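Local structure of calcium uptake protein 2, mitochondrial (Homo sapiens, 6LB7) at residues B[210-215]-B[221-226]; B[246-251]-B[313-318]; B[61-66]-B[158-163]. The protein probably regulates calcium entry into mitochondria as a calcium-sensing EF-hand protein associated with the calcium uniporter. All blocks are in the same frame, centred on the assembly; numbering follows the deposited sequence.

Contact 1: residues B[210-215]-B[221-226]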
loop_
_atom_site.group_PDB
_atom_site.type_symbol
_atom_site.label_atom_id
_atom_site.label_comp_id
_atom_site.label_asym_id
_atom_site.label_seq_id
_atom_site.Cartn_x
_atom_site.Cartn_y
_atom_site.Cartn_z
ATOM N N TRP B 210 4.701 2.386 27.878
ATOM C CA TRP B 210 4.070 1.580 26.836
ATOM C C TRP B 210 4.691 1.874 25.470
ATOM O O TRP B 210 5.050 0.962 24.717
ATOM C CB TRP B 210 2.559 1.854 26.810
ATOM C CG TRP B 210 1.885 1.240 25.620
ATOM C CD1 TRP B 210 1.430 -0.058 25.503
ATOM C CD2 TRP B 210 1.562 1.891 24.382
ATOM N NE1 TRP B 210 0.859 -0.242 24.273
ATOM C CE2 TRP B 210 0.926 0.939 23.567
ATOM C CE3 TRP B 210 1.763 3.185 23.882
ATOM C CZ2 TRP B 210 0.493 1.232 22.266
ATOM C CZ3 TRP B 210 1.331 3.478 22.581
ATOM C CH2 TRP B 210 0.702 2.502 21.792
ATOM N N LEU B 211 4.838 3.158 25.136
ATOM C CA LEU B 211 5.246 3.526 23.781
ATOM C C LEU B 211 6.651 3.025 23.466
ATOM O O LEU B 211 6.931 2.622 22.334
ATOM C CB LEU B 211 5.160 5.047 23.612
ATOM C CG LEU B 211 5.496 5.693 22.266
ATOM C CD1 LEU B 211 4.515 5.277 21.231
ATOM C CD2 LEU B 211 5.490 7.216 22.393
ATOM N N LEU B 212 7.539 3.038 24.456
ATOM C CA LEU B 212 8.943 2.692 24.306
ATOM C C LEU B 212 9.230 1.243 24.673
ATOM O O LEU B 212 10.390 0.838 24.697
ATOM C CB LEU B 212 9.804 3.627 25.182
ATOM C CG LEU B 212 9.802 5.103 24.774
ATOM C CD1 LEU B 212 10.447 5.969 25.848
ATOM C CD2 LEU B 212 10.539 5.240 23.456
ATOM N N PHE B 213 8.200 0.455 24.960
ATOM C CA PHE B 213 8.413 -0.879 25.511
ATOM C C PHE B 213 9.193 -1.788 24.562
ATOM O O PHE B 213 9.960 -2.638 25.024
ATOM C CB PHE B 213 7.072 -1.499 25.857
ATOM C CG PHE B 213 7.177 -2.740 26.695
ATOM C CD1 PHE B 213 7.616 -2.671 27.998
ATOM C CD2 PHE B 213 6.828 -3.969 26.174
ATOM C CE1 PHE B 213 7.710 -3.810 28.770
ATOM C CE2 PHE B 213 6.919 -5.120 26.951
ATOM C CZ PHE B 213 7.351 -5.041 28.240
ATOM N N PHE B 214 9.013 -1.638 23.249
ATOM C CA PHE B 214 9.721 -2.464 22.275
ATOM C C PHE B 214 10.887 -1.730 21.616
ATOM O O PHE B 214 11.357 -2.146 20.548
ATOM C CB PHE B 214 8.743 -2.980 21.218
ATOM C CG PHE B 214 7.746 -3.964 21.763
ATOM C CD1 PHE B 214 8.143 -5.240 22.137
ATOM C CD2 PHE B 214 6.420 -3.603 21.936
ATOM C CE1 PHE B 214 7.225 -6.149 22.655
ATOM C CE2 PHE B 214 5.496 -4.497 22.452
ATOM C CZ PHE B 214 5.899 -5.777 22.820
ATOM N N THR B 215 11.365 -0.653 22.233
ATOM C CA THR B 215 12.396 0.205 21.661
ATOM C C THR B 215 13.707 -0.029 22.400
ATOM O O THR B 215 13.832 0.325 23.573
ATOM C CB THR B 215 11.991 1.672 21.756
ATOM O OG1 THR B 215 10.865 1.902 20.902
ATOM C CG2 THR B 215 13.157 2.564 21.331
ATOM N N ASP B 221 18.489 6.277 25.133
ATOM C CA ASP B 221 18.778 7.024 26.360
ATOM C C ASP B 221 18.230 8.443 26.297
ATOM O O ASP B 221 17.828 9.003 27.324
ATOM C CB ASP B 221 20.278 7.076 26.630
ATOM C CG ASP B 221 20.985 8.084 25.741
ATOM O OD1 ASP B 221 21.289 7.718 24.592
ATOM O OD2 ASP B 221 21.199 9.242 26.175
ATOM N N ILE B 222 18.185 9.028 25.102
ATOM C CA ILE B 222 17.668 10.382 24.952
ATOM C C ILE B 222 16.161 10.413 25.175
ATOM O O ILE B 222 15.634 11.339 25.805
ATOM C CB ILE B 222 18.040 10.927 23.563
ATOM C CG1 ILE B 222 19.566 11.026 23.418
ATOM C CG2 ILE B 222 17.366 12.274 23.330
ATOM C CD1 ILE B 222 20.021 11.464 22.029
ATOM N N TYR B 223 15.439 9.423 24.626
ATOM C CA TYR B 223 14.001 9.322 24.863
ATOM C C TYR B 223 13.705 9.251 26.347
ATOM O O TYR B 223 12.845 9.976 26.856
ATOM C CB TYR B 223 13.428 8.077 24.169
ATOM C CG TYR B 223 13.791 7.971 22.714
ATOM C CD1 TYR B 223 14.001 9.113 21.938
ATOM C CD2 TYR B 223 13.937 6.728 22.110
ATOM C CE1 TYR B 223 14.349 9.014 20.601
ATOM C CE2 TYR B 223 14.265 6.620 20.779
ATOM C CZ TYR B 223 14.479 7.759 20.030
ATOM O OH TYR B 223 14.819 7.624 18.704
ATOM N N TRP B 224 14.407 8.356 27.055
ATOM C CA TRP B 224 14.114 8.119 28.460
ATOM C C TRP B 224 14.541 9.281 29.339
ATOM O O TRP B 224 13.910 9.538 30.372
ATOM C CB TRP B 224 14.774 6.821 28.923
ATOM C CG TRP B 224 13.953 5.631 28.537
ATOM C CD1 TRP B 224 14.232 4.717 27.561
ATOM C CD2 TRP B 224 12.693 5.249 29.101
ATOM N NE1 TRP B 224 13.222 3.779 27.493
ATOM C CE2 TRP B 224 12.271 4.084 28.434
ATOM C CE3 TRP B 224 11.884 5.779 30.113
ATOM C CZ2 TRP B 224 11.076 3.435 28.750
ATOM C CZ3 TRP B 224 10.699 5.133 30.425
ATOM C CH2 TRP B 224 10.310 3.977 29.748
ATOM N N LYS B 225 15.610 9.984 28.971
ATOM C CA LYS B 225 15.943 11.195 29.711
ATOM C C LYS B 225 14.802 12.204 29.618
ATOM O O LYS B 225 14.431 12.824 30.619
ATOM C CB LYS B 225 17.258 11.785 29.197
ATOM C CG LYS B 225 17.750 12.989 29.976
ATOM C CD LYS B 225 19.122 13.442 29.507
ATOM C CE LYS B 225 19.524 14.767 30.177
ATOM N NZ LYS B 225 19.365 14.751 31.668
ATOM N N ASN B 226 14.204 12.344 28.430
ATOM C CA ASN B 226 13.078 13.260 28.266
ATOM C C ASN B 226 11.871 12.806 29.068
ATOM O O ASN B 226 11.138 13.640 29.612
ATOM C CB ASN B 226 12.706 13.389 26.788
ATOM C CG ASN B 226 13.725 14.188 26.005
ATOM O OD1 ASN B 226 14.473 14.962 26.576
ATOM N ND2 ASN B 226 13.749 14.010 24.693
HETATM O O HOH W 1 13.066 1.284 25.898
#

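Contact 2: residues B[246-251]-B[313-318]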
loop_
_atom_site.group_PDB
_atom_site.type_symbol
_atom_site.label_atom_id
_atom_site.label_comp_id
_atom_site.label_asym_id
_atom_site.label_seq_id
_atom_site.Cartn_x
_atom_site.Cartn_y
_atom_site.Cartn_z
ATOM N N CYS B 246 -3.888 4.282 19.876
ATOM C CA CYS B 246 -3.631 2.963 19.308
ATOM C C CYS B 246 -4.256 2.828 17.928
ATOM O O CYS B 246 -3.669 2.207 17.036
ATOM C CB CYS B 246 -4.125 1.853 20.245
ATOM S SG CYS B 246 -3.212 1.759 21.801
ATOM N N HIS B 247 -5.459 3.365 17.735
ATOM C CA HIS B 247 -6.056 3.348 16.397
ATOM C C HIS B 247 -5.204 4.133 15.402
ATOM O O HIS B 247 -5.058 3.725 14.241
ATOM C CB HIS B 247 -7.473 3.925 16.443
ATOM C CG HIS B 247 -8.456 3.037 17.131
ATOM N ND1 HIS B 247 -9.471 3.521 17.928
ATOM C CD2 HIS B 247 -8.581 1.689 17.136
ATOM C CE1 HIS B 247 -10.179 2.508 18.395
ATOM N NE2 HIS B 247 -9.655 1.386 17.936
ATOM N N PHE B 248 -4.637 5.268 15.839
ATOM C CA PHE B 248 -3.750 6.041 14.972
ATOM C C PHE B 248 -2.514 5.240 14.546
ATOM O O PHE B 248 -2.020 5.409 13.421
ATOM C CB PHE B 248 -3.356 7.353 15.673
ATOM C CG PHE B 248 -2.009 7.905 15.243
ATOM C CD1 PHE B 248 -1.900 8.689 14.107
ATOM C CD2 PHE B 248 -0.862 7.653 15.996
ATOM C CE1 PHE B 248 -0.657 9.201 13.701
ATOM C CE2 PHE B 248 0.376 8.168 15.606
ATOM C CZ PHE B 248 0.470 8.949 14.450
ATOM N N THR B 249 -2.003 4.357 15.403
ATOM C CA THR B 249 -0.831 3.584 14.996
ATOM C C THR B 249 -1.132 2.623 13.839
ATOM O O THR B 249 -0.196 2.160 13.189
ATOM C CB THR B 249 -0.251 2.785 16.171
ATOM O OG1 THR B 249 -1.168 1.741 16.540
ATOM C CG2 THR B 249 0.020 3.707 17.376
ATOM N N THR B 250 -2.401 2.310 13.558
ATOM C CA THR B 250 -2.694 1.433 12.424
ATOM C C THR B 250 -2.795 2.196 11.107
ATOM O O THR B 250 -2.957 1.567 10.057
ATOM C CB THR B 250 -3.981 0.612 12.649
ATOM O OG1 THR B 250 -5.115 1.478 12.737
ATOM C CG2 THR B 250 -3.894 -0.227 13.934
ATOM N N HIS B 251 -2.660 3.526 11.138
ATOM C CA HIS B 251 -2.650 4.364 9.943
ATOM C C HIS B 251 -1.281 4.973 9.677
ATOM O O HIS B 251 -1.187 6.091 9.170
ATOM C CB HIS B 251 -3.696 5.464 10.057
ATOM C CG HIS B 251 -5.087 4.947 10.152
ATOM N ND1 HIS B 251 -5.869 4.722 9.043
ATOM C CD2 HIS B 251 -5.819 4.553 11.219
ATOM C CE1 HIS B 251 -7.042 4.253 9.427
ATOM N NE2 HIS B 251 -7.039 4.142 10.742
ATOM N N GLY B 313 10.066 5.622 13.905
ATOM C CA GLY B 313 10.796 4.415 14.237
ATOM C C GLY B 313 10.255 3.714 15.468
ATOM O O GLY B 313 10.074 2.492 15.466
ATOM N N VAL B 314 9.992 4.473 16.539
ATOM C CA VAL B 314 9.438 3.878 17.759
ATOM C C VAL B 314 8.042 3.311 17.499
ATOM O O VAL B 314 7.688 2.237 18.002
ATOM C CB VAL B 314 9.437 4.918 18.898
ATOM C CG1 VAL B 314 8.630 4.421 20.113
ATOM C CG2 VAL B 314 10.877 5.266 19.316
ATOM N N LEU B 315 7.230 4.027 16.721
ATOM C CA LEU B 315 5.912 3.529 16.350
ATOM C C LEU B 315 6.020 2.211 15.612
ATOM O O LEU B 315 5.227 1.288 15.844
ATOM C CB LEU B 315 5.185 4.559 15.477
ATOM C CG LEU B 315 4.679 5.812 16.185
ATOM C CD1 LEU B 315 3.839 6.638 15.233
ATOM C CD2 LEU B 315 3.885 5.424 17.410
ATOM N N LYS B 316 6.998 2.105 14.706
ATOM C CA LYS B 316 7.221 0.844 14.016
ATOM C C LYS B 316 7.733 -0.230 14.965
ATOM O O LYS B 316 7.366 -1.395 14.809
ATOM C CB LYS B 316 8.165 1.052 12.829
ATOM C CG LYS B 316 7.481 1.729 11.629
ATOM C CD LYS B 316 8.422 1.876 10.435
ATOM C CE LYS B 316 8.989 3.291 10.326
ATOM N NZ LYS B 316 10.463 3.347 10.054
ATOM N N ASN B 317 8.545 0.123 15.969
ATOM C CA ASN B 317 8.837 -0.849 17.025
ATOM C C ASN B 317 7.538 -1.365 17.654
ATOM O O ASN B 317 7.379 -2.571 17.862
ATOM C CB ASN B 317 9.729 -0.248 18.128
ATOM C CG ASN B 317 11.104 0.242 17.626
ATOM O OD1 ASN B 317 11.660 1.187 18.187
ATOM N ND2 ASN B 317 11.657 -0.413 16.607
ATOM N N ARG B 318 6.614 -0.454 18.006
ATOM C CA ARG B 318 5.357 -0.867 18.641
ATOM C C ARG B 318 4.606 -1.853 17.758
ATOM O O ARG B 318 4.252 -2.952 18.194
ATOM C CB ARG B 318 4.451 0.334 18.924
ATOM C CG ARG B 318 4.690 1.157 20.200
ATOM C CD ARG B 318 4.468 0.419 21.535
ATOM N NE ARG B 318 3.535 -0.697 21.506
ATOM C CZ ARG B 318 3.326 -1.533 22.527
ATOM N NH1 ARG B 318 3.982 -1.388 23.680
ATOM N NH2 ARG B 318 2.456 -2.533 22.393
#

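Contact 3: residues B[61-66]-B[158-163]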
loop_
_atom_site.group_PDB
_atom_site.type_symbol
_atom_site.label_atom_id
_atom_site.label_comp_id
_atom_site.label_asym_id
_atom_site.label_seq_id
_atom_site.Cartn_x
_atom_site.Cartn_y
_atom_site.Cartn_z
ATOM N N SER B 61 -14.771 -27.510 24.903
ATOM C CA SER B 61 -16.159 -27.399 25.343
ATOM C C SER B 61 -16.259 -26.424 26.508
ATOM O O SER B 61 -15.707 -26.673 27.583
ATOM C CB SER B 61 -16.710 -28.762 25.762
ATOM O OG SER B 61 -17.129 -29.528 24.646
ATOM N N GLY B 62 -16.965 -25.320 26.319
ATOM C CA GLY B 62 -16.926 -24.322 27.369
ATOM C C GLY B 62 -16.789 -22.917 26.839
ATOM O O GLY B 62 -16.978 -21.953 27.584
ATOM N N ILE B 63 -16.505 -22.797 25.538
ATOM C CA ILE B 63 -16.534 -21.522 24.840
ATOM C C ILE B 63 -17.896 -20.845 24.949
ATOM O O ILE B 63 -18.058 -19.714 24.481
ATOM C CB ILE B 63 -16.126 -21.738 23.361
ATOM C CG1 ILE B 63 -15.468 -20.485 22.789
ATOM C CG2 ILE B 63 -17.335 -22.145 22.508
ATOM C CD1 ILE B 63 -15.146 -20.581 21.305
ATOM N N GLN B 64 -18.878 -21.528 25.553
ATOM C CA GLN B 64 -20.182 -20.966 25.888
ATOM C C GLN B 64 -20.059 -19.752 26.805
ATOM O O GLN B 64 -20.768 -18.756 26.622
ATOM C CB GLN B 64 -21.051 -22.034 26.561
ATOM C CG GLN B 64 -20.948 -23.379 26.057
ATOM C CD GLN B 64 -20.993 -23.548 24.628
ATOM O OE1 GLN B 64 -21.156 -22.780 23.968
ATOM N NE2 GLN B 64 -20.844 -24.562 24.149
ATOM N N THR B 65 -19.220 -19.872 27.840
ATOM C CA THR B 65 -19.266 -18.918 28.946
ATOM C C THR B 65 -18.387 -17.682 28.753
ATOM O O THR B 65 -18.644 -16.658 29.401
ATOM C CB THR B 65 -18.896 -19.615 30.263
ATOM O OG1 THR B 65 -18.804 -18.643 31.312
ATOM C CG2 THR B 65 -17.574 -20.350 30.141
ATOM N N ALA B 66 -17.372 -17.734 27.889
ATOM C CA ALA B 66 -16.584 -16.538 27.613
ATOM C C ALA B 66 -17.445 -15.470 26.931
ATOM O O ALA B 66 -18.488 -15.757 26.330
ATOM C CB ALA B 66 -15.366 -16.872 26.745
ATOM N N LEU B 158 -10.851 -20.799 17.814
ATOM C CA LEU B 158 -11.404 -19.976 16.733
ATOM C C LEU B 158 -12.332 -20.785 15.825
ATOM O O LEU B 158 -13.391 -20.301 15.408
ATOM C CB LEU B 158 -10.279 -19.340 15.908
ATOM C CG LEU B 158 -9.483 -18.182 16.516
ATOM C CD1 LEU B 158 -8.663 -17.491 15.445
ATOM C CD2 LEU B 158 -10.400 -17.167 17.249
ATOM N N GLN B 159 -11.953 -22.009 15.484
ATOM C CA GLN B 159 -12.829 -22.790 14.615
ATOM C C GLN B 159 -14.163 -23.080 15.303
ATOM O O GLN B 159 -15.216 -23.060 14.660
ATOM C CB GLN B 159 -12.130 -24.076 14.183
ATOM C CG GLN B 159 -10.927 -23.833 13.308
ATOM C CD GLN B 159 -10.333 -25.113 12.794
ATOM O OE1 GLN B 159 -10.589 -25.511 11.661
ATOM N NE2 GLN B 159 -9.541 -25.779 13.627
ATOM N N MET B 160 -14.138 -23.309 16.620
ATOM C CA MET B 160 -15.375 -23.444 17.393
ATOM C C MET B 160 -16.207 -22.169 17.348
ATOM O O MET B 160 -17.410 -22.207 17.064
ATOM C CB MET B 160 -15.054 -23.770 18.849
ATOM C CG MET B 160 -14.350 -25.075 19.066
ATOM S SD MET B 160 -15.549 -26.401 18.961
ATOM C CE MET B 160 -16.985 -25.604 19.676
ATOM N N ARG B 161 -15.583 -21.040 17.692
ATOM C CA ARG B 161 -16.294 -19.769 17.743
ATOM C C ARG B 161 -16.897 -19.415 16.387
ATOM O O ARG B 161 -18.030 -18.927 16.308
ATOM C CB ARG B 161 -15.328 -18.685 18.218
ATOM C CG ARG B 161 -15.713 -17.275 17.964
ATOM C CD ARG B 161 -16.862 -16.817 18.761
ATOM N NE ARG B 161 -16.650 -15.638 19.315
ATOM C CZ ARG B 161 -17.283 -14.659 19.052
ATOM N NH1 ARG B 161 -18.167 -14.706 18.230
ATOM N NH2 ARG B 161 -17.021 -13.626 19.600
ATOM N N PHE B 162 -16.176 -19.695 15.303
ATOM C CA PHE B 162 -16.608 -19.277 13.976
ATOM C C PHE B 162 -17.533 -20.295 13.320
ATOM O O PHE B 162 -18.497 -19.909 12.651
ATOM C CB PHE B 162 -15.389 -19.026 13.068
ATOM C CG PHE B 162 -14.531 -17.842 13.495
ATOM C CD1 PHE B 162 -15.071 -16.807 14.253
ATOM C CD2 PHE B 162 -13.186 -17.770 13.133
ATOM C CE1 PHE B 162 -14.288 -15.724 14.655
ATOM C CE2 PHE B 162 -12.392 -16.682 13.529
ATOM C CZ PHE B 162 -12.945 -15.658 14.293
ATOM N N PHE B 163 -17.270 -21.594 13.498
ATOM C CA PHE B 163 -17.941 -22.608 12.695
ATOM C C PHE B 163 -18.621 -23.743 13.465
ATOM O O PHE B 163 -19.189 -24.631 12.825
ATOM C CB PHE B 163 -16.943 -23.217 11.697
ATOM C CG PHE B 163 -16.051 -22.196 11.035
ATOM C CD1 PHE B 163 -14.677 -22.237 11.204
ATOM C CD2 PHE B 163 -16.594 -21.175 10.269
ATOM C CE1 PHE B 163 -13.856 -21.284 10.593
ATOM C CE2 PHE B 163 -15.777 -20.211 9.669
ATOM C CZ PHE B 163 -14.408 -20.269 9.834
#

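Contact 1: residues B[210-215]-B[221-226]
L212 lays its CD1 methyl over one face of the W224 indole, in a CH-pi contact 3.9 Å from CD1 to the centroid of the five-membered ring and 20° off its normal. Its CB meets the ring too, 3.8 Å from W224 CZ2. The other methyl, CD2, reaches Y223, lying 3.9 Å from Y223 CD2, so the two branches occupy the angle between two consecutive aromatic side chains. With chi1 at -66°, CG sits anti to the carbonyl carbon and the isobutyl fork faces helix 220-230. Here helix 204-211 gives way to a type I beta turn, L212 to T215, closed by the bond from T215 N to L212 O. T215 adds its CG2 at the edge of the Y223 ring, while its hydroxyl bonds to N317 of helix 308-320. A water in the indole plane accepts from W224 NE1 at 3.0 Å and donates to both L212 O and T215 O, tying the turn to the helix. At W224 a leucine, without the indole N-H and flat face, would probably leave the water tied to the turn alone and L212 CD1 with a poorer fit. Y223 also meets F298 and I297 of helix 288-298.

Contact 2: residues B[246-251]-B[313-318]
A chi1 of 152° sets CG of F248 anti to its backbone N and swings the ring toward helix 308-320, although the CB itself does not aim there. L315 answers with CG anti to its carbonyl carbon (chi1 -73°), which points the branch toward helix 239-249. The side chains of F248 and L315 cross at about a right angle: L315 CD1 comes 3.8 Å from F248 CE2, obliquely to the ring. The second methyl, L315 CD2, meets T249 CG2 at 4.2 Å, so the leucine bears on two consecutive residues, F248 and T249. The backbones are close at this point, with the CA atoms of T249 and L315 6.9 Å apart.

Helix 308-320 follows helix 288-298 in an arrangement consistent with an EF-hand helix-loop-helix, and the contact sets its second half against the C-terminal end of helix 239-249. Near that end two threonine hydroxyls turn back on the backbone. T249 OG1 bonds to C246 O at 2.6 Å, tilted from the carbonyl plane, and T250 OG1 donates to H247 O at 2.7 Å in the plane, on a lone pair. H247 O is gripped a second time by T250 N. The chain then turns, and H251 takes the N-cap position of helix 252-264. Around the apolar patch, F255 packs edge-to-face with F248, V278 and T282 of helix 271-282 touch the same ring, and L211 lies against L315.

No hydrogen bond or salt bridge crosses between the two segments. Because the T249 hydroxyl is satisfied within its own helix, burying its methyl against L315 probably costs little in lost hydrogen bonding, and cohesion here rests on dispersion and the exclusion of water.

Contact 3: residues B[61-66]-B[158-163]
This is a small, partly buried apolar contact in which a loop residue, I63, leans on one side of helix 157-163. The helix belongs to a lobe built like a paired EF-hand domain: strand 171-172, which follows it, lies antiparallel to strand 115-116 of the calcium-binding loop, and helix 157-163 probably serves as the first helix of the second, degenerate helix-loop-helix. The segment 61-66 comes from outside that pair, joining helix 53-60 to helix 72-76, and the contact therefore links this connection to the EF-hand lobe.

I63 carries the loop side of the contact. Its CG1 stands anti to the backbone N (chi1 -151°), and chi2 of -175° extends the branch, so that CD1 is delivered straight to the helix surface. There CD1 lies 4.0 Å from M160 CB and also against the neighbouring R161. M160 and R161 thus meet the isoleucine at the roots of their side chains. Both chains then bend at chi2 and chi3; the R161 guanidinium goes on to a cation-pi contact with F72, a ring that I63 also touches. F72 of helix 72-76 thereby adjoins both sides of the contact.

The loop comes to this position through G62, whose phi of 137° would press a CB against the carbonyl O of S61. T65 N bonds to G62 O at 3.1 Å, though the local geometry is uncertain. G62 is poorly ordered, which suggests that the approach to I63 is mobile. At the closest point, I63 CD1 rests 3.6 Å from R161 CB and 3.7 Å from R161 N.

From the N terminus, contact 3 comes first: it closes a long loop from 61-66 to 158-163 that encloses the calcium site around D109 to E120. Contact 1 follows, closing a short loop between two neighbouring helices, and contact 2 then closes a 61-residue span holding helices 252-264, 271-282 and 288-298, joining helix 239-249 to helix 308-320 near the C terminus. The three run in series, none nesting or crossing. Contacts 1 and 2 touch, W210 O lying 2.8 Å from R318 NH1, so helix 308-320 serves both in one C-terminal helical unit. Contact 3 lies across the chain's centre from contact 1, about 20 Å away between nearest atoms.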